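Local coordinates for major capsid protein (Faustovirus, PDB 5J7O) that builds the protein shell of a large double-stranded DNA virus as a double jelly-roll major capsid protein that assembles into trimers, at residues V175-Y180 with S330-T335; S243-G248 with P266-I271. One frame throughout, in Å; residues are numbered along the deposited sequence.

Overall arrangement
Both interactions are made within one chain of a trimer, and their centres lie about 46 Å apart. Interaction 1 is buried, with its centre about 15 Å from the centre of the chain. It joins strand 170-177 to strand 333-336, and apolar side chains pack beside its backbone bonds. Interaction 2 sits about 40 Å from the centre of the chain, in the long loop between strands 232-240 and 273-280. It has no regular strand, buries less surface and uses a water bridge. The two share no element. Interaction 1 is surrounded mainly by its own chain, whereas interaction 2 meets both other subunits.

Interaction 1: residues V175-Y180 with S330-T335; sequences VRYCEY and SNILFT
Leu333 lays its CD1 methyl over the centre of one face of the Tyr177 ring. This CH-pi contact measures 3.8 Å from CD1 to the ring centroid, 10° off the ring normal. The Leu333 side chain leaves with CG anti to the backbone N (chi1 -173°), and CD1 then reaches across to the ring. Ile332 meets the same ring at its edge: its CG2 lies in the ring plane, 3.7 Å from Tyr177 CD2. The ring is thus bounded on one face and along one edge by successive residues. On the other face of the sheet, the face of Arg176 and Phe334, Phe334 CE1 packs 3.7 Å from Cys178 CB, just past the end of strand 170-177.

The backbones hold these groups in place. Arg176 and Phe334 form an antiparallel hydrogen-bonded pair. Arg176 N gives to Phe334 O at 2.9 Å, and Phe334 N gives to Arg176 O at 2.8 Å. Two residues on, Cys178 N gives to Ile332 O at 2.9 Å, which carries the pairing past the strand end.

Further out, Tyr177 OH is hydrogen-bonded to Gln387. Arg176 bonds through NE to Gln284 O and makes a cation-pi contact with Trp465 of helix 464-467, a helix that Phe334 also touches. The arrangement is an edge pairing in a small antiparallel sheet, 116-118, 170-177 and 333-336, within a double jelly-roll capsid protein.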
loop_
_atom_site.group_PDB
_atom_site.type_symbol
_atom_site.label_atom_id
_atom_site.label_comp_id
_atom_site.label_asym_id
_atom_site.label_seq_id
_atom_site.Cartn_x
_atom_site.Cartn_y
_atom_site.Cartn_z
ATOM N N VAL B 175 -11.807 -9.705 24.153
ATOM C CA VAL B 175 -12.562 -8.521 23.769
ATOM C C VAL B 175 -11.895 -7.872 22.569
ATOM O O VAL B 175 -10.677 -7.966 22.370
ATOM C CB VAL B 175 -12.703 -7.512 24.929
ATOM C CG1 VAL B 175 -13.660 -8.047 25.983
ATOM C CG2 VAL B 175 -11.349 -7.212 25.543
ATOM N N ARG B 176 -12.715 -7.219 21.753
ATOM C CA ARG B 176 -12.251 -6.514 20.573
ATOM C C ARG B 176 -13.116 -5.282 20.386
ATOM O O ARG B 176 -14.264 -5.241 20.837
ATOM C CB ARG B 176 -12.326 -7.392 19.321
ATOM C CG ARG B 176 -13.492 -7.054 18.411
ATOM C CD ARG B 176 -13.799 -8.196 17.463
ATOM N NE ARG B 176 -12.685 -8.512 16.572
ATOM C CZ ARG B 176 -12.537 -9.675 15.943
ATOM N NH1 ARG B 176 -13.424 -10.648 16.116
ATOM N NH2 ARG B 176 -11.499 -9.873 15.144
ATOM N N TYR B 177 -12.561 -4.280 19.717
ATOM C CA TYR B 177 -13.333 -3.127 19.283
ATOM C C TYR B 177 -13.822 -3.326 17.854
ATOM O O TYR B 177 -13.198 -4.026 17.051
ATOM C CB TYR B 177 -12.506 -1.842 19.381
ATOM C CG TYR B 177 -12.460 -1.261 20.775
ATOM C CD1 TYR B 177 -11.461 -1.625 21.670
ATOM C CD2 TYR B 177 -13.427 -0.362 21.203
ATOM C CE1 TYR B 177 -11.423 -1.101 22.953
ATOM C CE2 TYR B 177 -13.398 0.167 22.483
ATOM C CZ TYR B 177 -12.394 -0.206 23.352
ATOM O OH TYR B 177 -12.366 0.319 24.624
ATOM N N CYS B 178 -14.958 -2.710 17.544
ATOM C CA CYS B 178 -15.414 -2.683 16.166
ATOM C C CYS B 178 -14.421 -1.902 15.310
ATOM O O CYS B 178 -13.604 -1.126 15.812
ATOM C CB CYS B 178 -16.801 -2.061 16.075
ATOM S SG CYS B 178 -16.839 -0.282 16.381
ATOM N N GLU B 179 -14.466 -2.147 14.004
ATOM C CA GLU B 179 -13.590 -1.417 13.099
ATOM C C GLU B 179 -13.986 0.052 13.070
ATOM O O GLU B 179 -15.172 0.395 13.073
ATOM C CB GLU B 179 -13.638 -2.017 11.697
ATOM C CG GLU B 179 -12.863 -3.316 11.572
ATOM C CD GLU B 179 -12.651 -3.736 10.134
ATOM O OE1 GLU B 179 -13.529 -3.444 9.295
ATOM O OE2 GLU B 179 -11.603 -4.349 9.841
ATOM N N TYR B 180 -12.974 0.914 13.066
ATOM C CA TYR B 180 -13.154 2.359 13.116
ATOM C C TYR B 180 -14.040 2.779 14.293
ATOM O O TYR B 180 -15.102 3.378 14.098
ATOM C CB TYR B 180 -13.716 2.872 11.798
ATOM C CG TYR B 180 -12.842 2.479 10.631
ATOM C CD1 TYR B 180 -11.653 3.147 10.382
ATOM C CD2 TYR B 180 -13.187 1.423 9.798
ATOM C CE1 TYR B 180 -10.839 2.791 9.327
ATOM C CE2 TYR B 180 -12.378 1.058 8.738
ATOM C CZ TYR B 180 -11.205 1.747 8.508
ATOM O OH TYR B 180 -10.392 1.393 7.457
ATOM N N SER B 330 -22.515 -1.672 23.529
ATOM C CA SER B 330 -22.674 -2.952 22.848
ATOM C C SER B 330 -22.465 -2.863 21.341
ATOM O O SER B 330 -22.379 -3.909 20.688
ATOM C CB SER B 330 -24.058 -3.530 23.150
ATOM O OG SER B 330 -25.059 -2.530 23.071
ATOM N N ASN B 331 -22.386 -1.661 20.775
ATOM C CA ASN B 331 -22.082 -1.485 19.360
ATOM C C ASN B 331 -20.632 -1.095 19.113
ATOM O O ASN B 331 -20.231 -0.950 17.954
ATOM C CB ASN B 331 -23.009 -0.432 18.744
ATOM C CG ASN B 331 -24.434 -0.921 18.600
ATOM O OD1 ASN B 331 -24.677 -2.113 18.412
ATOM N ND2 ASN B 331 -25.387 0.000 18.683
ATOM N N ILE B 332 -19.837 -0.926 20.168
ATOM C CA ILE B 332 -18.451 -0.502 20.050
ATOM C C ILE B 332 -17.488 -1.601 20.485
ATOM O O ILE B 332 -16.469 -1.831 19.830
ATOM C CB ILE B 332 -18.212 0.791 20.861
ATOM C CG1 ILE B 332 -19.117 1.915 20.352
ATOM C CG2 ILE B 332 -16.748 1.202 20.804
ATOM C CD1 ILE B 332 -18.923 2.237 18.888
ATOM N N LEU B 333 -17.801 -2.292 21.577
ATOM C CA LEU B 333 -16.935 -3.306 22.164
ATOM C C LEU B 333 -17.627 -4.657 22.071
ATOM O O LEU B 333 -18.820 -4.767 22.374
ATOM C CB LEU B 333 -16.621 -2.959 23.620
ATOM C CG LEU B 333 -15.595 -3.801 24.370
ATOM C CD1 LEU B 333 -14.195 -3.543 23.838
ATOM C CD2 LEU B 333 -15.678 -3.497 25.854
ATOM N N PHE B 334 -16.884 -5.683 21.658
ATOM C CA PHE B 334 -17.478 -6.975 21.354
ATOM C C PHE B 334 -16.679 -8.113 21.969
ATOM O O PHE B 334 -15.458 -8.034 22.130
ATOM C CB PHE B 334 -17.590 -7.200 19.843
ATOM C CG PHE B 334 -18.550 -6.273 19.167
ATOM C CD1 PHE B 334 -18.149 -5.009 18.770
ATOM C CD2 PHE B 334 -19.858 -6.664 18.932
ATOM C CE1 PHE B 334 -19.032 -4.151 18.150
ATOM C CE2 PHE B 334 -20.747 -5.809 18.309
ATOM C CZ PHE B 334 -20.333 -4.551 17.919
ATOM N N THR B 335 -17.403 -9.173 22.314
ATOM C CA THR B 335 -16.802 -10.429 22.728
ATOM C C THR B 335 -16.285 -11.178 21.507
ATOM O O THR B 335 -16.886 -11.131 20.430
ATOM C CB THR B 335 -17.838 -11.274 23.479
ATOM O OG1 THR B 335 -18.115 -10.679 24.753
ATOM C CG2 THR B 335 -17.359 -12.697 23.683
#

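Interaction 2: residues S243-G248 with P266-I271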
loop_
_atom_site.group_PDB
_atom_site.type_symbol
_atom_site.label_atom_id
_atom_site.label_comp_id
_atom_site.label_asym_id
_atom_site.label_seq_id
_atom_site.Cartn_x
_atom_site.Cartn_y
_atom_site.Cartn_z
ATOM N N SER B 243 21.781 -20.885 -4.762
ATOM C CA SER B 243 22.555 -22.103 -5.000
ATOM C C SER B 243 22.309 -23.194 -3.963
ATOM O O SER B 243 23.135 -24.103 -3.826
ATOM C CB SER B 243 24.059 -21.814 -5.088
ATOM O OG SER B 243 24.329 -20.799 -6.040
ATOM N N THR B 244 21.196 -23.148 -3.232
ATOM C CA THR B 244 20.830 -24.235 -2.334
ATOM C C THR B 244 19.309 -24.316 -2.263
ATOM O O THR B 244 18.595 -23.571 -2.940
ATOM C CB THR B 244 21.457 -24.057 -0.946
ATOM O OG1 THR B 244 21.282 -25.259 -0.185
ATOM C CG2 THR B 244 20.807 -22.907 -0.211
ATOM N N THR B 245 18.812 -25.232 -1.433
ATOM C CA THR B 245 17.392 -25.552 -1.413
ATOM C C THR B 245 17.005 -26.072 -0.039
ATOM O O THR B 245 17.846 -26.639 0.667
ATOM C CB THR B 245 17.048 -26.602 -2.481
ATOM O OG1 THR B 245 15.667 -26.966 -2.378
ATOM C CG2 THR B 245 17.910 -27.844 -2.299
ATOM N N PRO B 246 15.746 -25.883 0.375
ATOM C CA PRO B 246 15.257 -26.587 1.568
ATOM C C PRO B 246 14.853 -28.023 1.293
ATOM O O PRO B 246 14.783 -28.820 2.240
ATOM C CB PRO B 246 14.046 -25.749 1.995
ATOM C CG PRO B 246 13.541 -25.179 0.712
ATOM C CD PRO B 246 14.761 -24.913 -0.135
ATOM N N TRP B 247 14.590 -28.375 0.038
ATOM C CA TRP B 247 14.161 -29.725 -0.296
ATOM C C TRP B 247 15.303 -30.716 -0.119
ATOM O O TRP B 247 16.462 -30.415 -0.422
ATOM C CB TRP B 247 13.651 -29.783 -1.735
ATOM C CG TRP B 247 12.313 -29.147 -1.931
ATOM C CD1 TRP B 247 12.057 -27.917 -2.465
ATOM C CD2 TRP B 247 11.042 -29.709 -1.591
ATOM N NE1 TRP B 247 10.704 -27.680 -2.482
ATOM C CE2 TRP B 247 10.058 -28.766 -1.949
ATOM C CE3 TRP B 247 10.640 -30.921 -1.019
ATOM C CZ2 TRP B 247 8.699 -28.996 -1.753
ATOM C CZ3 TRP B 247 9.290 -31.147 -0.826
ATOM C CH2 TRP B 247 8.335 -30.189 -1.192
ATOM N N GLY B 248 14.967 -31.905 0.374
ATOM C CA GLY B 248 15.950 -32.970 0.436
ATOM C C GLY B 248 16.478 -33.317 -0.943
ATOM O O GLY B 248 15.781 -33.192 -1.952
ATOM N N PRO B 266 12.092 -29.724 -7.835
ATOM C CA PRO B 266 12.659 -28.399 -7.566
ATOM C C PRO B 266 14.163 -28.375 -7.786
ATOM O O PRO B 266 14.853 -29.391 -7.667
ATOM C CB PRO B 266 12.310 -28.154 -6.092
ATOM C CG PRO B 266 12.089 -29.515 -5.521
ATOM C CD PRO B 266 11.508 -30.336 -6.630
ATOM N N VAL B 267 14.666 -27.191 -8.122
ATOM C CA VAL B 267 16.087 -26.969 -8.337
ATOM C C VAL B 267 16.556 -25.889 -7.368
ATOM O O VAL B 267 15.766 -25.291 -6.637
ATOM C CB VAL B 267 16.408 -26.579 -9.793
ATOM C CG1 VAL B 267 15.923 -27.656 -10.752
ATOM C CG2 VAL B 267 15.782 -25.236 -10.134
ATOM N N ASN B 268 17.866 -25.652 -7.370
ATOM C CA ASN B 268 18.441 -24.623 -6.514
ATOM C C ASN B 268 17.818 -23.265 -6.815
ATOM O O ASN B 268 17.350 -23.002 -7.926
ATOM C CB ASN B 268 19.956 -24.552 -6.703
ATOM C CG ASN B 268 20.679 -25.737 -6.096
ATOM O OD1 ASN B 268 20.248 -26.293 -5.084
ATOM N ND2 ASN B 268 21.792 -26.127 -6.709
ATOM N N ALA B 269 17.811 -22.401 -5.807
ATOM C CA ALA B 269 17.273 -21.061 -5.970
ATOM C C ALA B 269 18.268 -20.171 -6.705
ATOM O O ALA B 269 19.485 -20.348 -6.608
ATOM C CB ALA B 269 16.929 -20.450 -4.612
ATOM N N ALA B 270 17.733 -19.210 -7.457
ATOM C CA ALA B 270 18.558 -18.247 -8.173
ATOM C C ALA B 270 18.750 -16.942 -7.413
ATOM O O ALA B 270 19.719 -16.224 -7.684
ATOM C CB ALA B 270 17.954 -17.946 -9.550
ATOM N N ILE B 271 17.858 -16.620 -6.477
ATOM C CA ILE B 271 17.967 -15.424 -5.657
ATOM C C ILE B 271 17.900 -15.831 -4.188
ATOM O O ILE B 271 17.540 -16.957 -3.844
ATOM C CB ILE B 271 16.871 -14.385 -5.976
ATOM C CG1 ILE B 271 15.497 -14.915 -5.558
ATOM C CG2 ILE B 271 16.887 -14.021 -7.453
ATOM C CD1 ILE B 271 14.383 -13.901 -5.695
HETATM O O HOH W 1 14.507 -25.276 -4.073
#
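Pro266 turns the CG and CB corner of its ring toward one face of the Trp247 indole. Pro266 CG lies over the five-membered ring, 3.6 Å from its centroid and 20° off the normal. This CH-pi contact is offset toward the rim, and the nearest pair is Pro266 CG to Trp247 CD1 at 3.4 Å. The two side chains cross at about a right angle.

At the other end of the contact, two backbone hydrogen bonds join the segments. Ser243 N gives to Ala269 O at 3.0 Å, almost straight at 177°. Ala269 N gives to Thr244 O at 3.2 Å. Asn268 places its amide beside this backbone, with OD1 3.5 Å from Thr244 CA.

Both segments belong to the long loop between strands 232-240 and 273-280, and here that loop folds back on itself and reaches the other subunits of the trimer. Trp247 makes an edge-to-face contact with Tyr480 of the second subunit, while Trp247 O accepts from Gln161 of the third. Gln509 of the second subunit is hydrogen-bonded to Gly248 N and Pro246 O.

The remaining polar contacts centre on Thr245. Its OG1 accepts from Trp247 N at 3.0 Å, an ST turn; chi1 of 176° places OG1 beside the carbonyl carbon, from where it reaches that N-H. A water lies 2.7 Å from Thr245 OG1 and donates to Val267 O, bridging the two segments.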